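Local coordinates for PCF11 protein (Saccharomyces cerevisiae, PDB 1SZ9), which probably binds the carboxy-terminal domain of RNA polymerase II and acts as a factor in the 3'-end processing of messenger RNA, at residues A47-I52 with S83-N88; N88-T93 with Q133-A138. All coordinates share one frame; numbering follows the deposited sequence.

Overall arrangement
Both contacts involve helix 86-95 of an all-helical CID domain. Interaction 1 ties the N-cap residue just ahead of this helix to helix 41-54 through a polar bond, and its centre lies about 7 Å from the centre of the chain. Interaction 2 packs the middle of the same helix against helix 125-137, and its centre lies about 14 Å from that of the chain. The two contact centres are about 13 Å apart, and both ranges include Asn88. Direct packing also joins them: Ile52 CG2 lies 3.3 Å from Thr93 OG1, and Phe87 CE1 lies 4.1 Å from Phe134 CB. Helix 86-95 thus bridges two of its neighbours, helix 41-54 and helix 125-137.

Interaction 1. Residues A47-I52 with S83-N88; sequences AIESRI and SRNLFN
Asn85 ND2 donates a hydrogen bond to Glu49 OE1 at 2.8 Å. The bond is nearly straight, with an N-H...O angle of 167°. OE1 receives it on its syn lone pair, the side that faces the other carboxylate oxygen. On the donor side, OE1 lies almost in the plane of the Asn85 amide. The carboxylate and amide planes are nevertheless turned 48° apart, and the two side chains cross at about a right angle.

Glu49 carries its carboxylate out from helix 41-54 on a chain extended beyond CG. CG stands beside the backbone N, anti to the carbonyl carbon (chi1 -60°), and the CB of each of the two residues points toward the other segment. Asn85 CB fits against the carboxylate, 3.7 Å from Glu49 OE2. The backbones themselves stay apart: the nearest CA atoms, those of Glu49 and Asn85, are 8.3 Å from each other.

A water accepts from Asn85 N at 3.0 Å. It also lies next to Glu49 OE2, but that approach is too short to trust, so a second, water-mediated link is doubtful. Asn85 is the N-cap residue of helix 86-95. Its side chain does not cap the helix and reaches across to Glu49 instead.

Beside this bond Glu49 and Ile52 pack on Leu89, and Ile52 also on Thr93. Leu86 packs away from helix 41-54, on Ala127 and Ile131 of helix 125-137. The contact is therefore a small polar bridge at the surface, joining helix 41-54 to the start of helix 86-95. A carboxylate beside an amide donor and a helix start is likely to be stabilised in its charged form.

Interaction 2. Residues N88-T93 with Q133-A138; sequences NLYKRT and QFLIKA
The Phe134 ring has Lys91 CG over one face, at 3.9 Å from the ring centroid and 17° off the ring normal. This is a CH-pi contact, set off toward the rim. The extended lysine chain continues along the same side of the ring, with Lys91 CD 3.8 Å from Phe134 CD1. The Tyr90 ring is met at its edge. Leu135 CD2 lies near its plane, 4.1 Å from Tyr90 CE1, and Leu135 CD1 is 3.8 Å from Tyr90 OH.

Phe134 CG stands anti to the backbone N (chi1 163°), which carries the ring from helix 125-137 across to Lys91. Leu135 meets Tyr90 at about a right angle. Tyr90 also packs on Met108 and Phe109 of helix 99-112, and Leu135 shares Phe109 with it. Tyr94 meets Phe134 edge-to-face, and Phe87 touches it from the start of helix 86-95.

Trimming Phe134 to an alanine here would probably leave the Lys91 methylenes without their aromatic face and open a gap beside Tyr94.

No hydrogen bond joins the two segments. Helices 86-95 and 125-137 are held here by dispersion and CH-pi contacts, and the lysine takes part through its hydrocarbon chain.

Interaction 1. Residues A47-I52 with S83-N88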
ATOM      1  N   ALA A  47      -9.367  -5.321  -1.551  1.00 25.82           N
ATOM      2  CA  ALA A  47     -10.012  -4.425  -0.603  1.00 24.01           C
ATOM      3  C   ALA A  47      -9.141  -3.165  -0.406  1.00 25.14           C
ATOM      4  O   ALA A  47      -9.643  -2.045  -0.415  1.00 23.37           O
ATOM      5  CB  ALA A  47     -10.208  -5.139   0.722  1.00 21.93           C
ATOM      6  N   ILE A  48      -7.832  -3.351  -0.235  1.00 24.95           N
ATOM      7  CA  ILE A  48      -6.947  -2.214  -0.039  1.00 24.80           C
ATOM      8  C   ILE A  48      -6.817  -1.358  -1.300  1.00 23.34           C
ATOM      9  O   ILE A  48      -6.871  -0.140  -1.212  1.00 21.42           O
ATOM     10  CB  ILE A  48      -5.557  -2.681   0.460  1.00 25.64           C
ATOM     11  CG1 ILE A  48      -5.688  -3.163   1.904  1.00 27.51           C
ATOM     12  CG2 ILE A  48      -4.539  -1.526   0.438  1.00 24.29           C
ATOM     13  CD1 ILE A  48      -4.435  -3.747   2.458  1.00 30.71           C
ATOM     14  N   GLU A  49      -6.653  -1.982  -2.464  1.00 26.43           N
ATOM     15  CA  GLU A  49      -6.529  -1.217  -3.710  1.00 28.16           C
ATOM     16  C   GLU A  49      -7.825  -0.467  -3.989  1.00 29.63           C
ATOM     17  O   GLU A  49      -7.802   0.679  -4.447  1.00 28.03           O
ATOM     18  CB  GLU A  49      -6.182  -2.123  -4.901  1.00 28.49           C
ATOM     19  CG  GLU A  49      -4.862  -2.883  -4.725  1.00 32.48           C
ATOM     20  CD  GLU A  49      -4.281  -3.413  -6.031  1.00 35.75           C
ATOM     21  OE1 GLU A  49      -5.044  -3.606  -6.997  1.00 36.24           O
ATOM     22  OE2 GLU A  49      -3.051  -3.648  -6.096  1.00 37.33           O
ATOM     23  N   SER A  50      -8.951  -1.117  -3.696  1.00 29.26           N
ATOM     24  CA  SER A  50     -10.257  -0.497  -3.890  1.00 31.11           C
ATOM     25  C   SER A  50     -10.366   0.736  -2.992  1.00 29.59           C
ATOM     26  O   SER A  50     -10.769   1.809  -3.455  1.00 27.90           O
ATOM     27  CB  SER A  50     -11.380  -1.506  -3.573  1.00 31.95           C
ATOM     28  OG  SER A  50     -12.644  -0.879  -3.637  1.00 36.76           O
ATOM     29  N   ARG A  51     -10.002   0.595  -1.713  1.00 29.05           N
ATOM     30  CA  ARG A  51     -10.048   1.741  -0.797  1.00 27.85           C
ATOM     31  C   ARG A  51      -9.149   2.885  -1.293  1.00 27.99           C
ATOM     32  O   ARG A  51      -9.563   4.044  -1.322  1.00 29.62           O
ATOM     33  CB  ARG A  51      -9.644   1.346   0.645  1.00 30.56           C
ATOM     34  CG  ARG A  51      -9.195   2.558   1.474  1.00 33.23           C
ATOM     35  CD  ARG A  51      -9.752   2.702   2.897  1.00 34.07           C
ATOM     36  NE  ARG A  51     -11.169   3.024   2.922  1.00 37.36           N
ATOM     37  CZ  ARG A  51     -11.738   3.973   3.666  1.00 35.80           C
ATOM     38  NH1 ARG A  51     -11.028   4.748   4.487  1.00 31.45           N
ATOM     39  NH2 ARG A  51     -13.051   4.141   3.587  1.00 32.98           N
ATOM     40  N   ILE A  52      -7.920   2.569  -1.695  1.00 27.38           N
ATOM     41  CA  ILE A  52      -7.015   3.602  -2.192  1.00 29.10           C
ATOM     42  C   ILE A  52      -7.626   4.352  -3.378  1.00 32.87           C
ATOM     43  O   ILE A  52      -7.513   5.578  -3.500  1.00 33.78           O
ATOM     44  CB  ILE A  52      -5.670   2.986  -2.619  1.00 26.86           C
ATOM     45  CG1 ILE A  52      -4.913   2.507  -1.367  1.00 26.82           C
ATOM     46  CG2 ILE A  52      -4.842   4.005  -3.411  1.00 26.89           C
ATOM     47  CD1 ILE A  52      -3.706   1.628  -1.672  1.00 25.44           C
ATOM     48  N   SER A  83       2.359  -5.702  -6.322  1.00 23.11           N
ATOM     49  CA  SER A  83       3.275  -5.222  -7.367  1.00 25.61           C
ATOM     50  C   SER A  83       2.581  -4.991  -8.699  1.00 26.46           C
ATOM     51  O   SER A  83       2.998  -4.127  -9.462  1.00 24.70           O
ATOM     52  CB  SER A  83       4.424  -6.210  -7.638  1.00 27.24           C
ATOM     53  OG  SER A  83       5.392  -6.192  -6.606  1.00 34.30           O
ATOM     54  N   ARG A  84       1.543  -5.772  -8.983  1.00 27.20           N
ATOM     55  CA  ARG A  84       0.870  -5.644 -10.265  1.00 29.08           C
ATOM     56  C   ARG A  84       0.256  -4.286 -10.576  1.00 27.14           C
ATOM     57  O   ARG A  84       0.426  -3.778 -11.684  1.00 24.91           O
ATOM     58  CB  ARG A  84      -0.205  -6.725 -10.441  1.00 31.57           C
ATOM     59  CG  ARG A  84      -0.868  -6.636 -11.826  1.00 34.08           C
ATOM     60  CD  ARG A  84      -1.592  -7.908 -12.188  1.00 36.30           C
ATOM     61  NE  ARG A  84      -0.719  -9.070 -12.035  1.00 36.33           N
ATOM     62  CZ  ARG A  84      -1.174 -10.299 -11.840  1.00 37.39           C
ATOM     63  NH1 ARG A  84      -2.485 -10.503 -11.791  1.00 35.17           N
ATOM     64  NH2 ARG A  84      -0.331 -11.307 -11.638  1.00 35.49           N
ATOM     65  N   ASN A  85      -0.468  -3.700  -9.626  1.00 26.11           N
ATOM     66  CA  ASN A  85      -1.073  -2.398  -9.888  1.00 25.68           C
ATOM     67  C   ASN A  85      -0.393  -1.256  -9.127  1.00 24.67           C
ATOM     68  O   ASN A  85      -0.841  -0.122  -9.194  1.00 22.82           O
ATOM     69  CB  ASN A  85      -2.582  -2.428  -9.560  1.00 24.88           C
ATOM     70  CG  ASN A  85      -3.320  -3.536 -10.312  1.00 28.46           C
ATOM     71  OD1 ASN A  85      -2.958  -3.880 -11.428  1.00 27.91           O
ATOM     72  ND2 ASN A  85      -4.360  -4.090  -9.697  1.00 29.04           N
ATOM     73  N   LEU A  86       0.709  -1.567  -8.447  1.00 25.59           N
ATOM     74  CA  LEU A  86       1.450  -0.592  -7.640  1.00 24.13           C
ATOM     75  C   LEU A  86       1.735   0.725  -8.342  1.00 22.91           C
ATOM     76  O   LEU A  86       1.416   1.778  -7.830  1.00 21.57           O
ATOM     77  CB  LEU A  86       2.776  -1.190  -7.165  1.00 23.26           C
ATOM     78  CG  LEU A  86       3.484  -0.348  -6.097  1.00 25.11           C
ATOM     79  CD1 LEU A  86       2.672  -0.403  -4.800  1.00 21.31           C
ATOM     80  CD2 LEU A  86       4.912  -0.879  -5.874  1.00 22.10           C
ATOM     81  N   PHE A  87       2.344   0.670  -9.517  1.00 25.35           N
ATOM     82  CA  PHE A  87       2.651   1.893 -10.248  1.00 25.46           C
ATOM     83  C   PHE A  87       1.413   2.723 -10.610  1.00 24.66           C
ATOM     84  O   PHE A  87       1.388   3.930 -10.366  1.00 23.75           O
ATOM     85  CB  PHE A  87       3.441   1.575 -11.519  1.00 23.25           C
ATOM     86  CG  PHE A  87       3.531   2.725 -12.464  1.00 26.56           C
ATOM     87  CD1 PHE A  87       4.185   3.902 -12.089  1.00 24.23           C
ATOM     88  CD2 PHE A  87       2.957   2.645 -13.735  1.00 28.77           C
ATOM     89  CE1 PHE A  87       4.272   4.986 -12.965  1.00 27.00           C
ATOM     90  CE2 PHE A  87       3.034   3.729 -14.621  1.00 29.75           C
ATOM     91  CZ  PHE A  87       3.697   4.903 -14.234  1.00 26.53           C
ATOM     92  N   ASN A  88       0.401   2.099 -11.216  1.00 25.51           N
ATOM     93  CA  ASN A  88      -0.805   2.846 -11.572  1.00 25.22           C
ATOM     94  C   ASN A  88      -1.489   3.403 -10.334  1.00 23.13           C
ATOM     95  O   ASN A  88      -1.945   4.533 -10.338  1.00 23.37           O
ATOM     96  CB  ASN A  88      -1.801   1.972 -12.347  1.00 26.66           C
ATOM     97  CG  ASN A  88      -1.313   1.651 -13.745  1.00 30.68           C
ATOM     98  OD1 ASN A  88      -0.370   2.265 -14.226  1.00 32.11           O
ATOM     99  ND2 ASN A  88      -1.961   0.696 -14.406  1.00 28.98           N
TER
HETATM  100  O   HOH W   1      -1.916  -5.270  -7.472  1.00 28.79           O

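Interaction 2. Residues N88-T93 with Q133-A138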
ATOM      1  N   ASN A  88       0.401   2.099 -11.216  1.00 25.51           N
ATOM      2  CA  ASN A  88      -0.805   2.846 -11.572  1.00 25.22           C
ATOM      3  C   ASN A  88      -1.489   3.403 -10.334  1.00 23.13           C
ATOM      4  O   ASN A  88      -1.945   4.533 -10.338  1.00 23.37           O
ATOM      5  CB  ASN A  88      -1.801   1.972 -12.347  1.00 26.66           C
ATOM      6  CG  ASN A  88      -1.313   1.651 -13.745  1.00 30.68           C
ATOM      7  OD1 ASN A  88      -0.370   2.265 -14.226  1.00 32.11           O
ATOM      8  ND2 ASN A  88      -1.961   0.696 -14.406  1.00 28.98           N
ATOM      9  N   LEU A  89      -1.569   2.598  -9.276  1.00 24.48           N
ATOM     10  CA  LEU A  89      -2.197   3.046  -8.036  1.00 27.26           C
ATOM     11  C   LEU A  89      -1.437   4.214  -7.404  1.00 23.63           C
ATOM     12  O   LEU A  89      -2.029   5.189  -6.959  1.00 24.39           O
ATOM     13  CB  LEU A  89      -2.269   1.891  -7.021  1.00 29.75           C
ATOM     14  CG  LEU A  89      -3.516   1.003  -7.104  1.00 37.17           C
ATOM     15  CD1 LEU A  89      -3.395  -0.164  -6.124  1.00 38.77           C
ATOM     16  CD2 LEU A  89      -4.751   1.842  -6.797  1.00 34.25           C
ATOM     17  N   TYR A  90      -0.120   4.091  -7.360  1.00 22.50           N
ATOM     18  CA  TYR A  90       0.722   5.110  -6.773  1.00 21.74           C
ATOM     19  C   TYR A  90       0.627   6.431  -7.530  1.00 21.20           C
ATOM     20  O   TYR A  90       0.393   7.477  -6.934  1.00 21.15           O
ATOM     21  CB  TYR A  90       2.173   4.620  -6.733  1.00 20.17           C
ATOM     22  CG  TYR A  90       3.127   5.589  -6.052  1.00 19.93           C
ATOM     23  CD1 TYR A  90       3.596   6.724  -6.709  1.00 19.69           C
ATOM     24  CD2 TYR A  90       3.543   5.374  -4.744  1.00 20.32           C
ATOM     25  CE1 TYR A  90       4.463   7.622  -6.072  1.00 19.65           C
ATOM     26  CE2 TYR A  90       4.401   6.256  -4.106  1.00 19.26           C
ATOM     27  CZ  TYR A  90       4.859   7.377  -4.776  1.00 19.25           C
ATOM     28  OH  TYR A  90       5.723   8.239  -4.147  1.00 19.26           O
ATOM     29  N   LYS A  91       0.837   6.369  -8.838  1.00 21.22           N
ATOM     30  CA  LYS A  91       0.780   7.538  -9.696  1.00 22.22           C
ATOM     31  C   LYS A  91      -0.588   8.230  -9.630  1.00 23.74           C
ATOM     32  O   LYS A  91      -0.663   9.446  -9.502  1.00 22.74           O
ATOM     33  CB  LYS A  91       1.075   7.128 -11.148  1.00 23.80           C
ATOM     34  CG  LYS A  91       0.827   8.232 -12.175  1.00 25.26           C
ATOM     35  CD  LYS A  91       1.372   7.864 -13.560  1.00 28.06           C
ATOM     36  CE  LYS A  91       1.103   8.990 -14.590  1.00 30.72           C
ATOM     37  NZ  LYS A  91       1.689   8.691 -15.947  1.00 33.49           N
ATOM     38  N   ARG A  92      -1.666   7.456  -9.715  1.00 24.13           N
ATOM     39  CA  ARG A  92      -3.000   8.052  -9.672  1.00 27.31           C
ATOM     40  C   ARG A  92      -3.246   8.741  -8.341  1.00 24.10           C
ATOM     41  O   ARG A  92      -3.803   9.838  -8.309  1.00 22.30           O
ATOM     42  CB  ARG A  92      -4.084   6.991  -9.928  1.00 30.97           C
ATOM     43  CG  ARG A  92      -4.192   6.617 -11.402  1.00 40.41           C
ATOM     44  CD  ARG A  92      -4.932   5.308 -11.632  1.00 45.72           C
ATOM     45  NE  ARG A  92      -4.738   4.834 -13.003  1.00 50.61           N
ATOM     46  CZ  ARG A  92      -5.056   3.615 -13.435  1.00 51.78           C
ATOM     47  NH1 ARG A  92      -5.593   2.725 -12.604  1.00 52.87           N
ATOM     48  NH2 ARG A  92      -4.821   3.281 -14.698  1.00 51.71           N
ATOM     49  N   THR A  93      -2.815   8.111  -7.250  1.00 19.25           N
ATOM     50  CA  THR A  93      -2.994   8.698  -5.928  1.00 19.79           C
ATOM     51  C   THR A  93      -2.202   9.993  -5.809  1.00 20.04           C
ATOM     52  O   THR A  93      -2.721  11.009  -5.363  1.00 18.55           O
ATOM     53  CB  THR A  93      -2.534   7.714  -4.819  1.00 20.87           C
ATOM     54  OG1 THR A  93      -3.347   6.548  -4.891  1.00 21.31           O
ATOM     55  CG2 THR A  93      -2.675   8.328  -3.400  1.00 17.70           C
ATOM     56  N   GLN A 133      10.629   7.066 -12.336  1.00 25.84           N
ATOM     57  CA  GLN A 133      10.589   7.902 -13.536  1.00 27.21           C
ATOM     58  C   GLN A 133       9.479   8.940 -13.409  1.00 25.19           C
ATOM     59  O   GLN A 133       9.681  10.107 -13.723  1.00 26.48           O
ATOM     60  CB  GLN A 133      10.365   7.051 -14.791  1.00 27.54           C
ATOM     61  CG  GLN A 133      11.409   5.956 -14.929  1.00 37.79           C
ATOM     62  CD  GLN A 133      11.192   5.076 -16.142  1.00 43.67           C
ATOM     63  OE1 GLN A 133      10.053   4.770 -16.517  1.00 47.43           O
ATOM     64  NE2 GLN A 133      12.286   4.646 -16.757  1.00 45.38           N
ATOM     65  N   PHE A 134       8.307   8.499 -12.969  1.00 23.09           N
ATOM     66  CA  PHE A 134       7.182   9.394 -12.767  1.00 23.56           C
ATOM     67  C   PHE A 134       7.543  10.496 -11.735  1.00 23.70           C
ATOM     68  O   PHE A 134       7.268  11.663 -11.951  1.00 21.89           O
ATOM     69  CB  PHE A 134       5.973   8.607 -12.265  1.00 23.82           C
ATOM     70  CG  PHE A 134       4.901   9.472 -11.646  1.00 24.75           C
ATOM     71  CD1 PHE A 134       4.111  10.309 -12.439  1.00 25.80           C
ATOM     72  CD2 PHE A 134       4.710   9.477 -10.263  1.00 24.87           C
ATOM     73  CE1 PHE A 134       3.146  11.139 -11.865  1.00 24.07           C
ATOM     74  CE2 PHE A 134       3.753  10.300  -9.665  1.00 25.09           C
ATOM     75  CZ  PHE A 134       2.964  11.138 -10.467  1.00 25.53           C
ATOM     76  N   LEU A 135       8.152  10.123 -10.616  1.00 23.38           N
ATOM     77  CA  LEU A 135       8.517  11.125  -9.613  1.00 23.09           C
ATOM     78  C   LEU A 135       9.501  12.165 -10.181  1.00 24.34           C
ATOM     79  O   LEU A 135       9.406  13.368  -9.880  1.00 20.97           O
ATOM     80  CB  LEU A 135       9.086  10.442  -8.360  1.00 18.81           C
ATOM     81  CG  LEU A 135       8.020   9.714  -7.503  1.00 21.20           C
ATOM     82  CD1 LEU A 135       8.687   9.078  -6.305  1.00 20.66           C
ATOM     83  CD2 LEU A 135       6.914  10.705  -7.035  1.00 15.84           C
ATOM     84  N   ILE A 136      10.457  11.701 -10.985  1.00 25.73           N
ATOM     85  CA  ILE A 136      11.410  12.605 -11.630  1.00 27.13           C
ATOM     86  C   ILE A 136      10.619  13.581 -12.539  1.00 27.96           C
ATOM     87  O   ILE A 136      10.839  14.790 -12.506  1.00 28.42           O
ATOM     88  CB  ILE A 136      12.421  11.810 -12.472  1.00 30.69           C
ATOM     89  CG1 ILE A 136      13.394  11.085 -11.546  1.00 30.85           C
ATOM     90  CG2 ILE A 136      13.178  12.745 -13.427  1.00 33.34           C
ATOM     91  CD1 ILE A 136      14.291  10.078 -12.275  1.00 35.49           C
ATOM     92  N   LYS A 137       9.683  13.059 -13.324  1.00 27.86           N
ATOM     93  CA  LYS A 137       8.868  13.913 -14.199  1.00 29.29           C
ATOM     94  C   LYS A 137       7.906  14.815 -13.423  1.00 28.72           C
ATOM     95  O   LYS A 137       7.236  15.652 -14.011  1.00 27.76           O
ATOM     96  CB  LYS A 137       8.053  13.080 -15.205  1.00 31.07           C
ATOM     97  CG  LYS A 137       8.877  12.488 -16.336  1.00 35.93           C
ATOM     98  CD  LYS A 137       9.707  13.586 -17.020  1.00 42.03           C
ATOM     99  CE  LYS A 137      10.814  13.008 -17.905  1.00 44.70           C
ATOM    100  NZ  LYS A 137      11.887  14.030 -18.096  1.00 48.30           N
ATOM    101  N   ALA A 138       7.823  14.630 -12.107  1.00 27.14           N
ATOM    102  CA  ALA A 138       6.954  15.463 -11.286  1.00 24.78           C
ATOM    103  C   ALA A 138       7.802  16.359 -10.375  1.00 24.50           C
ATOM    104  O   ALA A 138       7.306  16.908  -9.387  1.00 24.72           O
ATOM    105  CB  ALA A 138       6.018  14.583 -10.450  1.00 26.26           C
TER